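PDB 6BJ5: serine proteinase inhibitor 1 from Myxoma virus, which inhibits serine-type endopeptidases as a poxvirus serpin and is important in the virulence of the virus. Local coordinates for residues A71-V84 against K141-S153. Numbering follows the deposited sequence.
Sequences AFLALRELFVDASV and KMLLLSSVRMKTS
The Phe79 ring takes Leu143 O and Leu145 CB at its edge, near the ring plane, while its CD2 lies 3.9 Å from Leu143 CD2. With CG anti to the carbonyl carbon (chi1 -60°), the ring runs side by side with the Leu143 side chain, two bulky apolar groups suited to covering the same face of the sheet. Phe72, the second ring, meets Val148 CG1 obliquely through CD1 at 4.3 Å, and the Tyr38 ring packs against it edge-to-face. Between the rings the backbones run antiparallel, 176° between axes. Paired hydrogen bonds join them, such as Glu77 N to Leu145 O (3.0 Å) and its return, Leu145 N to Glu77 O. These are neighbouring strands of the large central sheet of the serpin fold, beta-sheet A; strand 305-314 lies along the other edge of strand 142-153. On the face carrying Leu78, Leu144 and Met142, the branched Leu78 reaches across with CD1, 4.0 Å from Met142 CE, and Phe90 and Phe94 of helix 88-98 pack on Leu78. Ser146, small enough for helix 37-49 to lie close, touches Ser42 and has its hydroxyl bonded to Gly39 O. On the Phe79 face, Leu75 CB lies 4.0 Å from Ser147 CB, and Asp311 binds both Ser147 OG and the guanidinium of Arg149. Asp81 closes the strand with an Asx turn, its OD2 accepting from Ser83 N at 3.0 Å.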
# COMPACT_ATOMS: atom_id res chain seq x y z
N ALA A 71 13.81 -5.32 -6.18
CA ALA A 71 13.34 -4.25 -5.32
C ALA A 71 12.11 -4.65 -4.51
O ALA A 71 11.97 -4.23 -3.36
CB ALA A 71 13.05 -3.02 -6.18
N PHE A 72 11.22 -5.46 -5.09
CA PHE A 72 10.01 -5.92 -4.40
C PHE A 72 9.41 -7.09 -5.16
O PHE A 72 9.42 -7.11 -6.39
CB PHE A 72 8.99 -4.78 -4.27
CG PHE A 72 8.50 -4.26 -5.59
CD1 PHE A 72 7.28 -4.68 -6.10
CD2 PHE A 72 9.24 -3.32 -6.29
CE1 PHE A 72 6.81 -4.19 -7.31
CE2 PHE A 72 8.79 -2.82 -7.51
CZ PHE A 72 7.56 -3.25 -8.02
N LEU A 73 8.89 -8.05 -4.42
CA LEU A 73 8.16 -9.15 -5.03
C LEU A 73 6.68 -8.80 -5.08
O LEU A 73 6.11 -8.29 -4.11
CB LEU A 73 8.38 -10.45 -4.25
CG LEU A 73 9.86 -10.86 -4.29
CD1 LEU A 73 10.11 -12.17 -3.57
CD2 LEU A 73 10.39 -10.90 -5.73
N ALA A 74 6.08 -9.02 -6.24
CA ALA A 74 4.69 -8.71 -6.51
C ALA A 74 4.04 -9.94 -7.10
O ALA A 74 4.68 -10.69 -7.84
CB ALA A 74 4.54 -7.52 -7.46
N LEU A 75 2.76 -10.15 -6.79
CA LEU A 75 2.09 -11.37 -7.23
C LEU A 75 0.63 -11.08 -7.56
O LEU A 75 -0.01 -10.25 -6.91
CB LEU A 75 2.21 -12.48 -6.17
CG LEU A 75 1.45 -13.79 -6.37
CD1 LEU A 75 2.16 -14.90 -5.65
CD2 LEU A 75 0.02 -13.70 -5.83
N ARG A 76 0.12 -11.77 -8.58
CA ARG A 76 -1.25 -11.56 -9.05
C ARG A 76 -1.88 -12.89 -9.43
O ARG A 76 -1.37 -13.59 -10.32
CB ARG A 76 -1.28 -10.59 -10.23
CG ARG A 76 -0.87 -9.20 -9.84
CD ARG A 76 -0.04 -8.58 -10.94
NE ARG A 76 -0.56 -7.26 -11.21
CZ ARG A 76 -0.32 -6.57 -12.30
NH1 ARG A 76 -0.86 -5.37 -12.44
NH2 ARG A 76 0.43 -7.09 -13.25
N GLU A 77 -3.00 -13.21 -8.78
CA GLU A 77 -3.71 -14.46 -8.98
C GLU A 77 -5.19 -14.11 -9.03
O GLU A 77 -5.63 -13.13 -8.42
CB GLU A 77 -3.46 -15.49 -7.86
CG GLU A 77 -2.00 -15.84 -7.61
CD GLU A 77 -1.30 -16.46 -8.81
OE1 GLU A 77 -1.88 -17.35 -9.47
OE2 GLU A 77 -0.18 -16.03 -9.11
N LEU A 78 -5.95 -14.93 -9.77
CA LEU A 78 -7.40 -14.83 -9.84
C LEU A 78 -7.99 -16.20 -9.55
O LEU A 78 -7.58 -17.20 -10.15
CB LEU A 78 -7.84 -14.31 -11.22
CG LEU A 78 -9.35 -14.26 -11.49
CD1 LEU A 78 -10.08 -13.34 -10.50
CD2 LEU A 78 -9.63 -13.84 -12.93
N PHE A 79 -8.93 -16.26 -8.63
CA PHE A 79 -9.57 -17.52 -8.23
C PHE A 79 -11.03 -17.41 -8.63
O PHE A 79 -11.80 -16.69 -7.99
CB PHE A 79 -9.43 -17.74 -6.73
CG PHE A 79 -8.01 -17.82 -6.28
CD1 PHE A 79 -7.33 -19.01 -6.29
CD2 PHE A 79 -7.34 -16.66 -5.90
CE1 PHE A 79 -6.00 -19.06 -5.91
CE2 PHE A 79 -6.02 -16.71 -5.51
CZ PHE A 79 -5.35 -17.91 -5.52
N VAL A 80 -11.43 -18.12 -9.68
CA VAL A 80 -12.81 -18.10 -10.13
C VAL A 80 -13.44 -19.43 -9.79
O VAL A 80 -12.83 -20.48 -9.98
CB VAL A 80 -12.91 -17.80 -11.63
CG1 VAL A 80 -14.38 -17.78 -12.04
CG2 VAL A 80 -12.27 -16.47 -11.90
N ASP A 81 -14.67 -19.37 -9.29
CA ASP A 81 -15.38 -20.57 -8.93
C ASP A 81 -15.57 -21.47 -10.15
O ASP A 81 -15.72 -20.99 -11.27
CB ASP A 81 -16.72 -20.24 -8.30
CG ASP A 81 -17.39 -21.45 -7.71
OD1 ASP A 81 -17.00 -21.87 -6.60
OD2 ASP A 81 -18.25 -22.04 -8.39
N ALA A 82 -15.48 -22.79 -9.92
CA ALA A 82 -15.57 -23.75 -11.02
C ALA A 82 -16.93 -23.79 -11.70
O ALA A 82 -17.03 -24.33 -12.81
CB ALA A 82 -15.23 -25.16 -10.54
N SER A 83 -17.98 -23.25 -11.08
CA SER A 83 -19.27 -23.15 -11.78
C SER A 83 -19.24 -22.10 -12.89
O SER A 83 -20.03 -22.19 -13.84
CB SER A 83 -20.41 -22.83 -10.80
OG SER A 83 -20.05 -21.88 -9.82
N VAL A 84 -18.38 -21.08 -12.78
CA VAL A 84 -18.45 -19.88 -13.61
C VAL A 84 -17.86 -20.11 -15.00
O VAL A 84 -16.64 -20.33 -15.14
CB VAL A 84 -17.72 -18.71 -12.94
CG1 VAL A 84 -17.82 -17.47 -13.81
CG2 VAL A 84 -18.22 -18.47 -11.54
N LYS A 141 -17.92 -15.54 -5.97
CA LYS A 141 -17.60 -16.28 -7.20
C LYS A 141 -16.25 -15.94 -7.83
O LYS A 141 -15.82 -16.71 -8.68
CB LYS A 141 -18.68 -16.15 -8.32
CG LYS A 141 -20.16 -16.45 -7.96
CD LYS A 141 -20.22 -17.88 -7.35
CE LYS A 141 -20.43 -17.81 -5.78
NZ LYS A 141 -19.97 -18.94 -4.86
N MET A 142 -15.53 -14.93 -7.35
CA MET A 142 -14.20 -14.65 -7.87
C MET A 142 -13.35 -14.05 -6.76
O MET A 142 -13.88 -13.39 -5.86
CB MET A 142 -14.30 -13.66 -9.03
CG MET A 142 -14.32 -12.20 -8.55
SD MET A 142 -14.67 -11.08 -9.88
CE MET A 142 -13.79 -11.96 -11.16
N LEU A 143 -12.04 -14.33 -6.75
CA LEU A 143 -11.16 -13.62 -5.84
C LEU A 143 -9.98 -13.12 -6.66
O LEU A 143 -9.30 -13.91 -7.31
CB LEU A 143 -10.70 -14.52 -4.69
CG LEU A 143 -9.75 -13.76 -3.76
CD1 LEU A 143 -10.61 -12.80 -2.90
CD2 LEU A 143 -8.95 -14.71 -2.91
N LEU A 144 -9.80 -11.81 -6.71
CA LEU A 144 -8.67 -11.21 -7.40
C LEU A 144 -7.70 -10.79 -6.32
O LEU A 144 -8.06 -10.00 -5.43
CB LEU A 144 -9.09 -10.01 -8.23
CG LEU A 144 -8.09 -9.62 -9.32
CD1 LEU A 144 -8.81 -8.83 -10.40
CD2 LEU A 144 -6.89 -8.83 -8.79
N LEU A 145 -6.48 -11.30 -6.36
CA LEU A 145 -5.57 -11.10 -5.26
C LEU A 145 -4.24 -10.53 -5.76
O LEU A 145 -3.64 -11.08 -6.70
CB LEU A 145 -5.36 -12.41 -4.49
CG LEU A 145 -4.30 -12.31 -3.40
CD1 LEU A 145 -4.85 -11.54 -2.23
CD2 LEU A 145 -3.84 -13.68 -2.97
N SER A 146 -3.82 -9.42 -5.14
CA SER A 146 -2.57 -8.72 -5.42
C SER A 146 -1.71 -8.68 -4.15
O SER A 146 -2.13 -8.13 -3.12
CB SER A 146 -2.84 -7.30 -5.92
OG SER A 146 -1.64 -6.60 -6.24
N SER A 147 -0.51 -9.23 -4.23
CA SER A 147 0.40 -9.31 -3.09
C SER A 147 1.66 -8.51 -3.39
O SER A 147 2.24 -8.65 -4.47
CB SER A 147 0.79 -10.75 -2.82
OG SER A 147 -0.34 -11.47 -2.38
N VAL A 148 2.10 -7.69 -2.43
CA VAL A 148 3.32 -6.90 -2.57
C VAL A 148 4.19 -7.17 -1.35
O VAL A 148 3.70 -7.15 -0.22
CB VAL A 148 3.04 -5.38 -2.69
CG1 VAL A 148 4.33 -4.66 -2.93
CG2 VAL A 148 2.08 -5.09 -3.82
N ARG A 149 5.48 -7.43 -1.59
CA ARG A 149 6.41 -7.69 -0.49
C ARG A 149 7.71 -6.94 -0.70
O ARG A 149 8.22 -6.86 -1.83
CB ARG A 149 6.74 -9.17 -0.35
CG ARG A 149 5.54 -10.06 -0.11
CD ARG A 149 5.09 -10.09 1.33
NE ARG A 149 4.12 -11.17 1.51
CZ ARG A 149 2.86 -11.16 1.07
NH1 ARG A 149 2.38 -10.12 0.40
NH2 ARG A 149 2.08 -12.22 1.30
N MET A 150 8.25 -6.38 0.38
CA MET A 150 9.55 -5.75 0.32
C MET A 150 10.23 -5.97 1.65
O MET A 150 9.63 -5.71 2.71
CB MET A 150 9.45 -4.26 0.02
CG MET A 150 10.80 -3.63 -0.14
SD MET A 150 10.54 -1.87 -0.21
CE MET A 150 9.47 -1.73 1.22
N LYS A 151 11.48 -6.44 1.61
CA LYS A 151 12.31 -6.52 2.80
C LYS A 151 13.72 -6.11 2.39
O LYS A 151 14.37 -6.83 1.63
CB LYS A 151 12.26 -7.93 3.40
CG LYS A 151 12.96 -8.06 4.72
CD LYS A 151 12.76 -9.45 5.30
CE LYS A 151 13.40 -9.56 6.68
NZ LYS A 151 14.87 -9.32 6.61
N THR A 152 14.20 -4.98 2.91
CA THR A 152 15.46 -4.37 2.48
C THR A 152 16.11 -3.58 3.61
O THR A 152 15.42 -2.87 4.36
CB THR A 152 15.23 -3.42 1.28
OG1 THR A 152 14.36 -4.03 0.32
CG2 THR A 152 16.57 -3.05 0.62
N SER A 153 17.43 -3.63 3.68
CA SER A 153 18.15 -2.84 4.68
C SER A 153 18.27 -1.39 4.22
O SER A 153 18.04 -1.06 3.05
CB SER A 153 19.55 -3.38 4.91
OG SER A 153 19.51 -4.77 5.16